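Local coordinates for beta-microseminoprotein (Homo sapiens, PDB 3IX0) that is a secreted, disulfide-rich homodimeric protein of seminal plasma that interacts with PI16 and probably binds immunoglobulin, at residues S1-D13 and T41-V53. Numbering follows the deposited sequence.
Sequences SCYFIPNEGVPGD and TCYETEISCCTLV
This contact closes the Greek key sheet, strand order 1-4-3-2: strand 2-6, outermost within its chain, lies antiparallel to strand 46-51. Tyr3 and Cys49 form one hydrogen-bonded pair, Ile5 and Ile47 the next. The disulfide Cys2–Cys50 spans a non-hydrogen-bonded pair on one face, its SG atoms 2.0 Å apart with chi3 at 107°. Phe4 lies on that same face. Its ring rests on Ser48, whose CB sits 3.6 Å from the ring centroid in a CH-pi contact. On the other face, Tyr3 has CG between its backbone N and carbonyl carbon (chi1 66°), which folds the ring over Cys49. Cys49 CB lies over the ring face, and Cys49 SG, disulfide-bonded to Cys40, is 3.5 Å from Tyr3 OH. The outer side of strand 2-6 pairs through Tyr3 and Phe4 with a strand of the second subunit, so the sheet continues across the dimer. Beyond Pro6, Asn7 ties the chain to the hairpin turn at 43-46. One N-H of its ND2 is bifurcated between Tyr43 O at 2.9 Å and Glu44 O at 3.1 Å, both bonds bent; ND2 also bonds Arg16 O. Asn7 OD1 accepts from Gly9 N at 2.9 Å, above the carbonyl plane, making an Asx turn. An alanine here is likely to leave these carbonyls without their side-chain donor and Gly9 N without its Asx-turn acceptor. Asn7 N bonds Thr45 O from above that carbonyl plane.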
loop_
_atom_site.group_PDB
_atom_site.type_symbol
_atom_site.label_atom_id
_atom_site.label_comp_id
_atom_site.label_asym_id
_atom_site.label_seq_id
_atom_site.Cartn_x
_atom_site.Cartn_y
_atom_site.Cartn_z
ATOM N N SER B 1 1.835 -0.203 -1.219
ATOM C CA SER B 1 0.670 0.198 -1.981
ATOM C C SER B 1 0.063 -1.038 -2.627
ATOM O O SER B 1 0.783 -1.910 -3.112
ATOM C CB SER B 1 1.043 1.240 -3.044
ATOM O OG SER B 1 2.136 0.813 -3.845
ATOM N N CYS B 2 -1.264 -1.107 -2.634
ATOM C CA CYS B 2 -1.965 -2.268 -3.156
ATOM C C CYS B 2 -3.043 -1.816 -4.124
ATOM O O CYS B 2 -3.549 -0.701 -4.023
ATOM C CB CYS B 2 -2.618 -3.064 -2.017
ATOM S SG CYS B 2 -1.554 -3.489 -0.567
ATOM N N TYR B 3 -3.380 -2.675 -5.074
ATOM C CA TYR B 3 -4.609 -2.493 -5.828
ATOM C C TYR B 3 -5.529 -3.661 -5.545
ATOM O O TYR B 3 -5.066 -4.721 -5.153
ATOM C CB TYR B 3 -4.372 -2.290 -7.343
ATOM C CG TYR B 3 -3.796 -3.462 -8.128
ATOM C CD1 TYR B 3 -4.587 -4.545 -8.473
ATOM C CD2 TYR B 3 -2.467 -3.457 -8.573
ATOM C CE1 TYR B 3 -4.082 -5.609 -9.218
ATOM C CE2 TYR B 3 -1.946 -4.523 -9.315
ATOM C CZ TYR B 3 -2.765 -5.593 -9.629
ATOM O OH TYR B 3 -2.289 -6.654 -10.353
ATOM N N PHE B 4 -6.832 -3.425 -5.710
ATOM C CA PHE B 4 -7.866 -4.440 -5.580
ATOM C C PHE B 4 -8.772 -4.356 -6.808
ATOM O O PHE B 4 -9.296 -3.289 -7.132
ATOM C CB PHE B 4 -8.707 -4.215 -4.324
ATOM C CG PHE B 4 -7.947 -4.376 -3.036
ATOM C CD1 PHE B 4 -8.158 -5.483 -2.223
ATOM C CD2 PHE B 4 -7.036 -3.418 -2.630
ATOM C CE1 PHE B 4 -7.455 -5.633 -1.029
ATOM C CE2 PHE B 4 -6.342 -3.556 -1.440
ATOM C CZ PHE B 4 -6.550 -4.665 -0.643
ATOM N N ILE B 5 -8.941 -5.478 -7.495
ATOM C CA ILE B 5 -9.793 -5.540 -8.668
ATOM C C ILE B 5 -10.716 -6.730 -8.506
ATOM O O ILE B 5 -10.460 -7.625 -7.685
ATOM C CB ILE B 5 -8.981 -5.733 -9.962
ATOM C CG1 ILE B 5 -8.025 -6.911 -9.787
ATOM C CG2 ILE B 5 -8.231 -4.464 -10.310
ATOM C CD1 ILE B 5 -7.301 -7.346 -11.055
ATOM N N PRO B 6 -11.796 -6.744 -9.287
ATOM C CA PRO B 6 -12.775 -7.828 -9.232
ATOM C C PRO B 6 -12.115 -9.139 -9.594
ATOM O O PRO B 6 -11.206 -9.142 -10.407
ATOM C CB PRO B 6 -13.767 -7.460 -10.345
ATOM C CG PRO B 6 -13.593 -5.977 -10.555
ATOM C CD PRO B 6 -12.142 -5.714 -10.283
ATOM N N ASN B 7 -12.558 -10.230 -8.984
ATOM C CA ASN B 7 -12.197 -11.557 -9.445
ATOM C C ASN B 7 -13.248 -12.070 -10.448
ATOM O O ASN B 7 -14.365 -12.405 -10.076
ATOM C CB ASN B 7 -12.085 -12.516 -8.264
ATOM C CG ASN B 7 -11.742 -13.920 -8.703
ATOM O OD1 ASN B 7 -11.290 -14.117 -9.822
ATOM N ND2 ASN B 7 -11.956 -14.904 -7.826
ATOM N N GLU B 8 -12.909 -12.124 -11.723
ATOM C CA GLU B 8 -13.870 -12.648 -12.692
ATOM C C GLU B 8 -13.762 -14.156 -12.844
ATOM O O GLU B 8 -14.609 -14.779 -13.476
ATOM C CB GLU B 8 -13.728 -11.966 -14.047
ATOM C CG GLU B 8 -14.307 -10.573 -14.066
ATOM C CD GLU B 8 -14.536 -10.075 -15.468
ATOM O OE1 GLU B 8 -13.904 -10.628 -16.399
ATOM O OE2 GLU B 8 -15.351 -9.139 -15.633
ATOM N N GLY B 9 -12.726 -14.735 -12.243
ATOM C CA GLY B 9 -12.447 -16.150 -12.394
ATOM C C GLY B 9 -12.119 -16.409 -13.850
ATOM O O GLY B 9 -11.771 -15.475 -14.587
ATOM N N VAL B 10 -12.227 -17.665 -14.270
ATOM C CA VAL B 10 -12.057 -18.005 -15.679
ATOM C C VAL B 10 -13.362 -18.556 -16.251
ATOM O O VAL B 10 -13.755 -19.681 -15.940
ATOM C CB VAL B 10 -10.919 -19.020 -15.881
ATOM C CG1 VAL B 10 -10.682 -19.264 -17.362
ATOM C CG2 VAL B 10 -9.646 -18.519 -15.211
ATOM N N PRO B 11 -14.056 -17.750 -17.071
ATOM C CA PRO B 11 -15.318 -18.169 -17.691
ATOM C C PRO B 11 -15.135 -19.500 -18.398
ATOM O O PRO B 11 -14.114 -19.710 -19.057
ATOM C CB PRO B 11 -15.593 -17.058 -18.705
ATOM C CG PRO B 11 -14.945 -15.864 -18.126
ATOM C CD PRO B 11 -13.708 -16.361 -17.418
ATOM N N GLY B 12 -16.108 -20.392 -18.250
ATOM C CA GLY B 12 -15.983 -21.738 -18.771
ATOM C C GLY B 12 -15.488 -22.702 -17.713
ATOM O O GLY B 12 -15.885 -23.860 -17.702
ATOM N N ASP B 13 -14.620 -22.230 -16.821
ATOM C CA ASP B 13 -14.134 -23.068 -15.731
ATOM C C ASP B 13 -15.241 -23.373 -14.744
ATOM O O ASP B 13 -16.198 -22.615 -14.616
ATOM C CB ASP B 13 -12.970 -22.409 -14.999
ATOM C CG ASP B 13 -11.664 -22.580 -15.726
ATOM O OD1 ASP B 13 -11.701 -22.907 -16.929
ATOM O OD2 ASP B 13 -10.604 -22.390 -15.098
ATOM N N THR B 41 -3.044 -11.740 -3.596
ATOM C CA THR B 41 -3.933 -12.659 -2.913
ATOM C C THR B 41 -5.237 -12.829 -3.675
ATOM O O THR B 41 -5.840 -11.859 -4.114
ATOM C CB THR B 41 -4.225 -12.184 -1.471
ATOM O OG1 THR B 41 -2.989 -11.909 -0.799
ATOM C CG2 THR B 41 -5.008 -13.253 -0.685
ATOM N N CYS B 42 -5.655 -14.079 -3.842
ATOM C CA CYS B 42 -6.863 -14.400 -4.570
ATOM C C CYS B 42 -8.039 -14.593 -3.611
ATOM O O CYS B 42 -7.988 -15.436 -2.733
ATOM C CB CYS B 42 -6.653 -15.685 -5.363
ATOM S SG CYS B 42 -8.198 -16.444 -5.936
ATOM N N TYR B 43 -9.097 -13.814 -3.774
ATOM C CA TYR B 43 -10.308 -14.035 -2.987
ATOM C C TYR B 43 -11.483 -14.316 -3.888
ATOM O O TYR B 43 -11.479 -14.014 -5.099
ATOM C CB TYR B 43 -10.687 -12.812 -2.131
ATOM C CG TYR B 43 -9.596 -12.291 -1.235
ATOM C CD1 TYR B 43 -8.756 -11.274 -1.663
ATOM C CD2 TYR B 43 -9.403 -12.812 0.035
ATOM C CE1 TYR B 43 -7.747 -10.795 -0.853
ATOM C CE2 TYR B 43 -8.394 -12.334 0.854
ATOM C CZ TYR B 43 -7.572 -11.324 0.407
ATOM O OH TYR B 43 -6.559 -10.844 1.215
ATOM N N GLU B 44 -12.507 -14.862 -3.253
ATOM C CA GLU B 44 -13.789 -15.106 -3.877
ATOM C C GLU B 44 -14.159 -13.960 -4.821
ATOM O O GLU B 44 -14.353 -14.171 -6.010
ATOM C CB GLU B 44 -14.838 -15.272 -2.777
ATOM C CG GLU B 44 -16.061 -16.050 -3.176
ATOM C CD GLU B 44 -15.741 -17.472 -3.576
ATOM O OE1 GLU B 44 -16.065 -17.854 -4.725
ATOM O OE2 GLU B 44 -15.166 -18.202 -2.740
ATOM N N THR B 45 -14.210 -12.734 -4.307
ATOM C CA THR B 45 -14.735 -11.639 -5.106
ATOM C C THR B 45 -13.708 -10.622 -5.581
ATOM O O THR B 45 -14.056 -9.687 -6.294
ATOM C CB THR B 45 -15.827 -10.886 -4.339
ATOM O OG1 THR B 45 -15.272 -10.378 -3.122
ATOM C CG2 THR B 45 -16.980 -11.831 -4.022
ATOM N N GLU B 46 -12.447 -10.804 -5.211
ATOM C CA GLU B 46 -11.440 -9.819 -5.563
ATOM C C GLU B 46 -10.033 -10.391 -5.621
ATOM O O GLU B 46 -9.756 -11.442 -5.055
ATOM C CB GLU B 46 -11.472 -8.649 -4.566
ATOM C CG GLU B 46 -11.223 -9.039 -3.120
ATOM C CD GLU B 46 -11.181 -7.828 -2.185
ATOM O OE1 GLU B 46 -11.615 -6.730 -2.591
ATOM O OE2 GLU B 46 -10.708 -7.973 -1.039
ATOM N N ILE B 47 -9.152 -9.668 -6.299
ATOM C CA ILE B 47 -7.743 -9.957 -6.294
ATOM C C ILE B 47 -7.036 -8.688 -5.855
ATOM O O ILE B 47 -7.336 -7.600 -6.347
ATOM C CB ILE B 47 -7.240 -10.343 -7.697
ATOM C CG1 ILE B 47 -8.030 -11.533 -8.254
ATOM C CG2 ILE B 47 -5.752 -10.696 -7.651
ATOM C CD1 ILE B 47 -7.819 -11.736 -9.738
ATOM N N SER B 48 -6.108 -8.826 -4.915
ATOM C CA SER B 48 -5.273 -7.713 -4.522
ATOM C C SER B 48 -3.807 -8.035 -4.825
ATOM O O SER B 48 -3.367 -9.170 -4.692
ATOM C CB SER B 48 -5.442 -7.428 -3.034
ATOM O OG SER B 48 -4.916 -8.495 -2.266
ATOM N N CYS B 49 -3.061 -7.034 -5.251
ATOM C CA CYS B 49 -1.615 -7.163 -5.380
ATOM C C CYS B 49 -0.977 -5.983 -4.666
ATOM O O CYS B 49 -1.431 -4.840 -4.813
ATOM C CB CYS B 49 -1.195 -7.209 -6.853
ATOM S SG CYS B 49 -1.719 -8.756 -7.675
ATOM N N CYS B 50 0.060 -6.266 -3.881
ATOM C CA CYS B 50 0.757 -5.239 -3.134
ATOM C C CYS B 50 2.244 -5.331 -3.447
ATOM O O CYS B 50 2.785 -6.413 -3.582
ATOM C CB CYS B 50 0.552 -5.437 -1.627
ATOM S SG CYS B 50 -1.144 -5.425 -1.082
ATOM N N THR B 51 2.918 -4.191 -3.537
ATOM C CA THR B 51 4.338 -4.227 -3.803
ATOM C C THR B 51 5.103 -4.729 -2.574
ATOM O O THR B 51 4.752 -4.433 -1.428
ATOM C CB THR B 51 4.872 -2.852 -4.211
ATOM O OG1 THR B 51 6.251 -2.983 -4.563
ATOM C CG2 THR B 51 4.751 -1.862 -3.058
ATOM N N LEU B 52 6.165 -5.480 -2.805
ATOM C CA LEU B 52 7.057 -5.794 -1.695
ATOM C C LEU B 52 8.176 -4.765 -1.541
ATOM O O LEU B 52 8.957 -4.830 -0.596
ATOM C CB LEU B 52 7.617 -7.202 -1.848
ATOM C CG LEU B 52 6.501 -8.248 -1.739
ATOM C CD1 LEU B 52 6.902 -9.545 -2.428
ATOM C CD2 LEU B 52 6.116 -8.469 -0.276
ATOM N N VAL B 53 8.254 -3.808 -2.464
ATOM C CA VAL B 53 9.422 -2.928 -2.493
ATOM C C VAL B 53 9.247 -1.674 -1.649
ATOM O O VAL B 53 8.349 -0.880 -1.888
ATOM C CB VAL B 53 9.802 -2.493 -3.930
ATOM C CG1 VAL B 53 11.069 -1.622 -3.899
ATOM C CG2 VAL B 53 9.996 -3.714 -4.825
HETATM O O HOH W 1 2.722 -2.807 -0.558
#